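Local coordinates for protein LbaCas13a H328A (C2c2) (Lachnospiraceae bacterium NK4A179, PDB 5WLH) that binds pre-crRNA, probably processes it and, as an RNA-targeting CRISPR-Cas13a nuclease, probably cleaves RNA once activated by a target matching its guide, at residues F87-I91 and N171-I177; M460-A465 and F607-T611; K694-G698 and L855-K859. One frame throughout, in Å; residues are numbered along the deposited sequence.

Interaction 1 of 3, residues F87-I91 and N171-I177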
loop_
_atom_site.group_PDB
_atom_site.type_symbol
_atom_site.label_atom_id
_atom_site.label_comp_id
_atom_site.label_asym_id
_atom_site.label_seq_id
_atom_site.Cartn_x
_atom_site.Cartn_y
_atom_site.Cartn_z
ATOM N N PHE A 87 17.416 -34.347 -17.749
ATOM C CA PHE A 87 17.107 -35.083 -18.973
ATOM C C PHE A 87 15.886 -34.497 -19.677
ATOM O O PHE A 87 15.860 -34.402 -20.910
ATOM C CB PHE A 87 16.884 -36.561 -18.651
ATOM C CG PHE A 87 16.502 -37.398 -19.842
ATOM C CD1 PHE A 87 17.314 -37.449 -20.961
ATOM C CD2 PHE A 87 15.332 -38.136 -19.838
ATOM C CE1 PHE A 87 16.970 -38.222 -22.053
ATOM C CE2 PHE A 87 14.979 -38.910 -20.928
ATOM C CZ PHE A 87 15.799 -38.951 -22.038
ATOM N N LEU A 88 14.861 -34.106 -18.910
ATOM C CA LEU A 88 13.719 -33.411 -19.496
ATOM C C LEU A 88 14.157 -32.144 -20.214
ATOM O O LEU A 88 13.671 -31.840 -21.310
ATOM C CB LEU A 88 12.694 -33.062 -18.419
ATOM C CG LEU A 88 12.237 -34.129 -17.433
ATOM C CD1 LEU A 88 11.355 -33.488 -16.375
ATOM C CD2 LEU A 88 11.493 -35.234 -18.154
ATOM N N SER A 89 15.069 -31.383 -19.602
ATOM C CA SER A 89 15.515 -30.133 -20.208
ATOM C C SER A 89 16.258 -30.379 -21.513
ATOM O O SER A 89 16.164 -29.566 -22.440
ATOM C CB SER A 89 16.401 -29.360 -19.233
ATOM O OG SER A 89 16.695 -28.066 -19.736
ATOM N N GLU A 90 16.990 -31.490 -21.606
ATOM C CA GLU A 90 17.733 -31.792 -22.825
ATOM C C GLU A 90 16.796 -32.198 -23.955
ATOM O O GLU A 90 17.014 -31.824 -25.114
ATOM C CB GLU A 90 18.762 -32.891 -22.553
ATOM C CG GLU A 90 19.921 -32.921 -23.537
ATOM C CD GLU A 90 20.952 -31.837 -23.266
ATOM O OE1 GLU A 90 21.790 -31.577 -24.156
ATOM O OE2 GLU A 90 20.919 -31.243 -22.167
ATOM N N ILE A 91 15.748 -32.963 -23.635
ATOM C CA ILE A 91 14.764 -33.348 -24.645
ATOM C C ILE A 91 14.095 -32.110 -25.228
ATOM O O ILE A 91 13.949 -31.975 -26.449
ATOM C CB ILE A 91 13.731 -34.319 -24.042
ATOM C CG1 ILE A 91 14.393 -35.653 -23.712
ATOM C CG2 ILE A 91 12.577 -34.543 -25.008
ATOM C CD1 ILE A 91 15.071 -36.296 -24.904
ATOM N N ASN A 171 16.890 -40.607 -27.988
ATOM C CA ASN A 171 16.697 -41.163 -26.661
ATOM C C ASN A 171 15.375 -41.916 -26.612
ATOM O O ASN A 171 14.484 -41.713 -27.440
ATOM C CB ASN A 171 16.719 -40.067 -25.584
ATOM C CG ASN A 171 17.871 -39.093 -25.765
ATOM O OD1 ASN A 171 17.744 -38.081 -26.457
ATOM N ND2 ASN A 171 19.006 -39.397 -25.143
ATOM N N LYS A 172 15.267 -42.805 -25.631
ATOM C CA LYS A 172 14.026 -43.519 -25.361
ATOM C C LYS A 172 13.269 -42.747 -24.288
ATOM O O LYS A 172 13.693 -42.706 -23.127
ATOM C CB LYS A 172 14.309 -44.954 -24.922
ATOM C CG LYS A 172 13.269 -45.969 -25.379
ATOM C CD LYS A 172 13.150 -45.995 -26.894
ATOM C CE LYS A 172 12.589 -47.320 -27.385
ATOM N NZ LYS A 172 12.672 -47.441 -28.870
ATOM N N VAL A 173 12.163 -42.121 -24.672
ATOM C CA VAL A 173 11.358 -41.356 -23.731
ATOM C C VAL A 173 10.155 -42.193 -23.327
ATOM O O VAL A 173 9.650 -43.020 -24.097
ATOM C CB VAL A 173 10.927 -39.992 -24.316
ATOM C CG1 VAL A 173 12.095 -39.323 -25.032
ATOM C CG2 VAL A 173 9.735 -40.147 -25.235
ATOM N N SER A 174 9.707 -41.993 -22.096
ATOM C CA SER A 174 8.532 -42.663 -21.563
ATOM C C SER A 174 7.326 -41.740 -21.649
ATOM O O SER A 174 7.436 -40.561 -21.989
ATOM C CB SER A 174 8.771 -43.087 -20.113
ATOM O OG SER A 174 9.075 -41.961 -19.304
ATOM N N GLU A 175 6.156 -42.293 -21.325
ATOM C CA GLU A 175 4.976 -41.452 -21.170
ATOM C C GLU A 175 5.156 -40.473 -20.016
ATOM O O GLU A 175 4.736 -39.313 -20.105
ATOM C CB GLU A 175 3.730 -42.312 -20.953
ATOM C CG GLU A 175 2.433 -41.533 -21.055
ATOM C CD GLU A 175 1.258 -42.234 -20.407
ATOM O OE1 GLU A 175 0.695 -43.157 -21.028
ATOM O OE2 GLU A 175 0.885 -41.854 -19.277
ATOM N N ASP A 176 5.784 -40.921 -18.924
ATOM C CA ASP A 176 5.967 -40.048 -17.768
ATOM C C ASP A 176 6.897 -38.886 -18.094
ATOM O O ASP A 176 6.702 -37.770 -17.599
ATOM C CB ASP A 176 6.500 -40.846 -16.578
ATOM C CG ASP A 176 6.531 -40.030 -15.293
ATOM O OD1 ASP A 176 5.458 -39.564 -14.846
ATOM O OD2 ASP A 176 7.632 -39.847 -14.735
ATOM N N ILE A 177 7.918 -39.130 -18.915
ATOM C CA ILE A 177 8.745 -38.033 -19.406
ATOM C C ILE A 177 7.895 -37.049 -20.201
ATOM O O ILE A 177 8.020 -35.828 -20.045
ATOM C CB ILE A 177 9.908 -38.582 -20.248
ATOM C CG1 ILE A 177 10.925 -39.296 -19.351
ATOM C CG2 ILE A 177 10.563 -37.466 -21.043
ATOM C CD1 ILE A 177 11.814 -40.260 -20.098
#

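Interaction 2 of 3, residues M460-A465 and F607-T611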
loop_
_atom_site.group_PDB
_atom_site.type_symbol
_atom_site.label_atom_id
_atom_site.label_comp_id
_atom_site.label_asym_id
_atom_site.label_seq_id
_atom_site.Cartn_x
_atom_site.Cartn_y
_atom_site.Cartn_z
ATOM N N MET A 460 -20.783 16.873 -5.811
ATOM C CA MET A 460 -21.029 17.451 -4.493
ATOM C C MET A 460 -20.322 18.794 -4.361
ATOM O O MET A 460 -19.871 19.157 -3.282
ATOM C CB MET A 460 -20.581 16.494 -3.386
ATOM C CG MET A 460 -21.288 15.141 -3.426
ATOM S SD MET A 460 -23.046 15.217 -3.017
ATOM C CE MET A 460 -23.000 15.591 -1.260
ATOM N N ASP A 461 -20.188 19.511 -5.478
ATOM C CA ASP A 461 -19.522 20.814 -5.500
ATOM C C ASP A 461 -19.977 21.737 -4.364
ATOM O O ASP A 461 -19.165 22.434 -3.746
ATOM C CB ASP A 461 -19.819 21.469 -6.852
ATOM C CG ASP A 461 -18.635 22.158 -7.451
ATOM O OD1 ASP A 461 -18.021 23.000 -6.759
ATOM O OD2 ASP A 461 -18.345 21.871 -8.637
ATOM N N GLU A 462 -21.272 21.785 -4.092
ATOM C CA GLU A 462 -21.779 22.799 -3.172
ATOM C C GLU A 462 -21.564 22.436 -1.708
ATOM O O GLU A 462 -22.043 23.154 -0.824
ATOM C CB GLU A 462 -23.253 23.078 -3.487
ATOM C CG GLU A 462 -23.474 23.231 -4.993
ATOM C CD GLU A 462 -24.542 24.239 -5.386
ATOM O OE1 GLU A 462 -24.374 24.919 -6.419
ATOM O OE2 GLU A 462 -25.559 24.345 -4.679
ATOM N N LEU A 463 -20.852 21.344 -1.422
ATOM C CA LEU A 463 -20.289 21.178 -0.085
ATOM C C LEU A 463 -19.274 22.272 0.221
ATOM O O LEU A 463 -19.055 22.600 1.392
ATOM C CB LEU A 463 -19.622 19.812 0.058
ATOM C CG LEU A 463 -20.506 18.566 0.027
ATOM C CD1 LEU A 463 -19.665 17.299 0.205
ATOM C CD2 LEU A 463 -21.576 18.639 1.112
ATOM N N ASN A 464 -18.633 22.824 -0.813
ATOM C CA ASN A 464 -17.625 23.861 -0.623
ATOM C C ASN A 464 -18.255 25.076 0.040
ATOM O O ASN A 464 -19.358 25.493 -0.324
ATOM C CB ASN A 464 -17.005 24.254 -1.968
ATOM C CG ASN A 464 -15.947 23.270 -2.435
ATOM O OD1 ASN A 464 -14.947 23.036 -1.746
ATOM N ND2 ASN A 464 -16.171 22.674 -3.610
ATOM N N ALA A 465 -17.548 25.634 1.027
ATOM C CA ALA A 465 -18.088 26.735 1.817
ATOM C C ALA A 465 -18.516 27.887 0.913
ATOM O O ALA A 465 -17.792 28.274 -0.013
ATOM C CB ALA A 465 -17.054 27.213 2.840
ATOM N N PHE A 607 -9.332 17.244 1.956
ATOM C CA PHE A 607 -8.543 18.053 1.038
ATOM C C PHE A 607 -9.392 18.577 -0.113
ATOM O O PHE A 607 -9.036 19.591 -0.720
ATOM C CB PHE A 607 -7.375 17.244 0.463
ATOM C CG PHE A 607 -6.278 16.919 1.461
ATOM C CD1 PHE A 607 -6.079 17.691 2.596
ATOM C CD2 PHE A 607 -5.430 15.835 1.236
ATOM C CE1 PHE A 607 -5.064 17.381 3.498
ATOM C CE2 PHE A 607 -4.402 15.522 2.131
ATOM C CZ PHE A 607 -4.230 16.279 3.269
ATOM N N HIS A 608 -10.511 17.914 -0.409
ATOM C CA HIS A 608 -11.322 18.208 -1.585
ATOM C C HIS A 608 -12.350 19.296 -1.323
ATOM O O HIS A 608 -12.625 20.109 -2.216
ATOM C CB HIS A 608 -12.023 16.933 -2.067
ATOM C CG HIS A 608 -12.377 16.950 -3.519
ATOM N ND1 HIS A 608 -13.636 16.641 -3.982
ATOM C CD2 HIS A 608 -11.638 17.253 -4.612
ATOM C CE1 HIS A 608 -13.658 16.747 -5.300
ATOM N NE2 HIS A 608 -12.458 17.116 -5.707
ATOM N N TYR A 609 -12.928 19.326 -0.123
ATOM C CA TYR A 609 -14.010 20.255 0.201
ATOM C C TYR A 609 -13.566 21.150 1.352
ATOM O O TYR A 609 -13.474 20.697 2.495
ATOM C CB TYR A 609 -15.297 19.494 0.531
ATOM C CG TYR A 609 -15.827 18.821 -0.708
ATOM C CD1 TYR A 609 -16.252 19.580 -1.787
ATOM C CD2 TYR A 609 -15.849 17.436 -0.829
ATOM C CE1 TYR A 609 -16.717 18.996 -2.943
ATOM C CE2 TYR A 609 -16.318 16.833 -1.989
ATOM C CZ TYR A 609 -16.737 17.619 -3.044
ATOM O OH TYR A 609 -17.183 17.066 -4.208
ATOM N N ALA A 610 -13.299 22.415 1.038
ATOM C CA ALA A 610 -12.926 23.409 2.038
ATOM C C ALA A 610 -14.174 23.882 2.772
ATOM O O ALA A 610 -15.090 24.434 2.153
ATOM C CB ALA A 610 -12.215 24.587 1.375
ATOM N N THR A 611 -14.209 23.681 4.081
ATOM C CA THR A 611 -15.394 24.034 4.859
ATOM C C THR A 611 -15.243 25.394 5.541
ATOM O O THR A 611 -14.233 26.074 5.365
ATOM C CB THR A 611 -15.693 22.959 5.920
ATOM O OG1 THR A 611 -14.542 22.779 6.754
ATOM C CG2 THR A 611 -16.040 21.642 5.247
HETATM O O HOH W 1 -18.035 17.626 -6.746
#

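Interaction 3 of 3, residues K694-G698 and L855-K859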
loop_
_atom_site.group_PDB
_atom_site.type_symbol
_atom_site.label_atom_id
_atom_site.label_comp_id
_atom_site.label_asym_id
_atom_site.label_seq_id
_atom_site.Cartn_x
_atom_site.Cartn_y
_atom_site.Cartn_z
ATOM N N LYS A 694 41.409 5.536 -5.266
ATOM C CA LYS A 694 42.061 6.663 -5.911
ATOM C C LYS A 694 41.397 7.042 -7.225
ATOM O O LYS A 694 41.601 8.162 -7.707
ATOM C CB LYS A 694 43.542 6.342 -6.116
ATOM C CG LYS A 694 44.351 6.434 -4.835
ATOM C CD LYS A 694 45.781 5.968 -5.070
ATOM C CE LYS A 694 46.510 5.715 -3.773
ATOM N NZ LYS A 694 47.608 4.735 -3.996
ATOM N N ASP A 695 40.606 6.145 -7.814
ATOM C CA ASP A 695 39.817 6.528 -8.981
ATOM C C ASP A 695 38.662 7.440 -8.593
ATOM O O ASP A 695 38.183 8.224 -9.420
ATOM C CB ASP A 695 39.295 5.283 -9.693
ATOM C CG ASP A 695 40.386 4.533 -10.413
ATOM O OD1 ASP A 695 41.326 5.196 -10.903
ATOM O OD2 ASP A 695 40.308 3.288 -10.485
ATOM N N ASN A 696 38.209 7.358 -7.346
ATOM C CA ASN A 696 37.105 8.183 -6.881
ATOM C C ASN A 696 37.630 9.449 -6.219
ATOM O O ASN A 696 37.783 10.481 -6.878
ATOM C CB ASN A 696 36.219 7.381 -5.924
ATOM C CG ASN A 696 35.676 6.125 -6.570
ATOM O OD1 ASN A 696 35.403 6.112 -7.768
ATOM N ND2 ASN A 696 35.528 5.058 -5.786
ATOM N N LEU A 697 37.916 9.381 -4.923
ATOM C CA LEU A 697 38.370 10.543 -4.178
ATOM C C LEU A 697 39.785 10.418 -3.641
ATOM O O LEU A 697 40.441 11.443 -3.434
ATOM C CB LEU A 697 37.429 10.823 -3.000
ATOM C CG LEU A 697 35.994 11.209 -3.357
ATOM C CD1 LEU A 697 35.216 11.442 -2.075
ATOM C CD2 LEU A 697 35.931 12.446 -4.253
ATOM N N GLY A 698 40.263 9.204 -3.390
ATOM C CA GLY A 698 41.623 9.037 -2.910
ATOM C C GLY A 698 41.871 9.632 -1.545
ATOM O O GLY A 698 43.012 9.991 -1.227
ATOM N N LEU A 855 30.773 12.199 -6.944
ATOM C CA LEU A 855 32.204 12.275 -6.671
ATOM C C LEU A 855 32.843 13.413 -7.451
ATOM O O LEU A 855 33.669 14.155 -6.909
ATOM C CB LEU A 855 32.875 10.940 -6.993
ATOM C CG LEU A 855 32.399 9.772 -6.120
ATOM C CD1 LEU A 855 32.849 8.430 -6.678
ATOM C CD2 LEU A 855 32.839 9.931 -4.673
ATOM N N GLU A 856 32.448 13.587 -8.715
ATOM C CA GLU A 856 32.995 14.682 -9.511
ATOM C C GLU A 856 32.539 16.034 -8.975
ATOM O O GLU A 856 33.318 16.998 -8.961
ATOM C CB GLU A 856 32.603 14.508 -10.982
ATOM C CG GLU A 856 32.947 15.694 -11.865
ATOM C CD GLU A 856 32.718 15.419 -13.340
ATOM O OE1 GLU A 856 33.720 15.254 -14.071
ATOM O OE2 GLU A 856 31.543 15.369 -13.769
ATOM N N PHE A 857 31.279 16.122 -8.526
ATOM C CA PHE A 857 30.767 17.341 -7.906
ATOM C C PHE A 857 31.594 17.734 -6.688
ATOM O O PHE A 857 31.888 18.920 -6.476
ATOM C CB PHE A 857 29.298 17.125 -7.509
ATOM C CG PHE A 857 28.665 18.294 -6.807
ATOM C CD1 PHE A 857 28.306 19.435 -7.513
ATOM C CD2 PHE A 857 28.392 18.241 -5.450
ATOM C CE1 PHE A 857 27.703 20.494 -6.882
ATOM C CE2 PHE A 857 27.787 19.310 -4.808
ATOM C CZ PHE A 857 27.447 20.442 -5.532
ATOM N N ILE A 858 31.938 16.753 -5.854
ATOM C CA ILE A 858 32.762 17.011 -4.675
ATOM C C ILE A 858 34.129 17.547 -5.097
ATOM O O ILE A 858 34.600 18.575 -4.593
ATOM C CB ILE A 858 32.890 15.727 -3.833
ATOM C CG1 ILE A 858 31.529 15.336 -3.247
ATOM C CG2 ILE A 858 33.915 15.902 -2.728
ATOM C CD1 ILE A 858 31.031 16.280 -2.187
ATOM N N LYS A 859 34.774 16.860 -6.043
ATOM C CA LYS A 859 36.089 17.284 -6.519
ATOM C C LYS A 859 36.047 18.689 -7.112
ATOM O O LYS A 859 36.997 19.465 -6.942
ATOM C CB LYS A 859 36.613 16.281 -7.553
ATOM C CG LYS A 859 37.258 15.040 -6.937
ATOM C CD LYS A 859 37.570 13.965 -7.984
ATOM C CE LYS A 859 36.329 13.140 -8.325
ATOM N NZ LYS A 859 36.626 11.812 -8.943
#

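Interaction 1 of 3, residues F87-I91 and N171-I177
F87, with chi1 at 178°, swings its ring beside its own carbonyl carbon and out from helix 83-96 to the residues around N171 and I177. N171 turns its CG the other way, beside its backbone N, which brings CB to the ring's outer end and the amide alongside CE1. The contact is made at the ring's edge: F87 CZ lies 3.8 Å from N171 CB, and F87 CE2 lies 3.5 Å from I177 CD1, both partners close to the ring plane. Ring and amide planes stand 77° apart, so the two groups do not stack. Over one face of the ring sits CG1 of I91, one helical turn on, and I91 CD1 continues to N171 OD1 at 3.6 Å. V173 CG1 flanks the same methyl more loosely at 4.2 Å. On the neighbouring flank of the helix, L88 CD2 meets I177 CG2 at 3.8 Å, so the two branches of I177 serve different partners. S174 is the N-cap of helix 175-185: its OG accepts the N-H of I177 at 3.1 Å and 160°, tying down the first turn from which I177 projects. L88 and I91 also touch I181; helix 83-96 thus packs on the start of helix 175-185 and on the loop leading into it, about 21 Å from the RNA between nearest atoms. No hydrogen bond or salt bridge crosses between the segments; the join therefore rests on dispersion and on shielding apolar surface from water, with the N171 amide at its partly exposed margin.

Interaction 2 of 3, residues M460-A465 and F607-T611
H608 lays its imidazole CG over one face of the Y609 ring, whose opposite face takes L463 CD1 in a CH-pi contact, 4.1 Å from the ring centroid and 16° off the normal. Y609 fills the angle of the 460-465 turn: its CG stands beside the backbone N (chi1 -68°), which carries the ring toward that turn. The N464 amide comes in at the ring's edge, its plane 51° from that of the ring, and M460 O approaches obliquely, 3.2 Å from Y609 CE1. At the far end, water 1 donates to Y609 OH at 2.7 Å and accepts from M460 N, while the same hydroxyl is hydrogen-bonded to Y456 O at the end of helix 429-458. The spacing of H608 in the sequence fits the R-x4-H signature of a HEPN ribonuclease domain, so segment 607-611 probably carries that motif's histidine. A610 then grips the turn with both polar backbone atoms: its N donates to N464 OD1 at 3.3 Å, and its O accepts from A465 N at 3.0 Å. The first, long bond and a weak one from N464 ND2 to D461 O together help orient the N464 amide. T611 closes the segment against A465, whose CB is 3.7 Å from T611 C, and its OG1 bonds weakly to N1182 O beyond helix 1171-1180.

Interaction 3 of 3, residues K694-G698 and L855-K859
N696 and L697 pack closely on L855, whose two methyls divide the work. L855 CD1 sits 3.6 Å from N696 CB and touches the amide carbon and OD1 as well, while L855 CD2 lies 3.6 Å from L697 CG, the two leucines crossing at a slant. The N696 amide is also held by L690 O of helix 687-692, which accepts from its ND2. L697 is buried more deeply and also meets F724 of helix 709-732 and L866. A loop thus lies against one flank of helix 843-861, with L855 and K859, one turn apart, presenting the same side to it; this is packing within a helical region about 13 Å from the RNA between nearest atoms. Toward I858 the fit slackens, L697 CD2 being 4.3 Å from I858 CG2. K859 borders the more open side. Its chain runs past L697, K859 CG lying 4.0 Å from L697 CD2, then bends at chi3 (-81°), which turns NZ back to the loop. There K859 NZ donates to N696 O at 2.7 Å, tilted 22° from the carbonyl plane, probably polarising that peptide group; D695 O stands farther off, 3.9 Å from K859 NZ, and the exposed D695 side chain points away from the helix.

From the N terminus, interaction 1 comes first, closing a largely helical excursion of 79 intervening residues between helix 83-96 and the start of helix 175-185. Interaction 2 follows, joining the turn after helix 429-458 to the loop after helix 588-602 across 141 intervening residues that include helix 486-517. Interaction 3 then brings the loop after helix 687-692 to helix 843-861, with 156 residues between. The three closures run in series, with no nesting or crossing. They are well separated in space, too: the centre of interaction 1 lies about 69 Å from that of interaction 2, on the opposite side of the chain's centre, and about 57 Å from that of interaction 3.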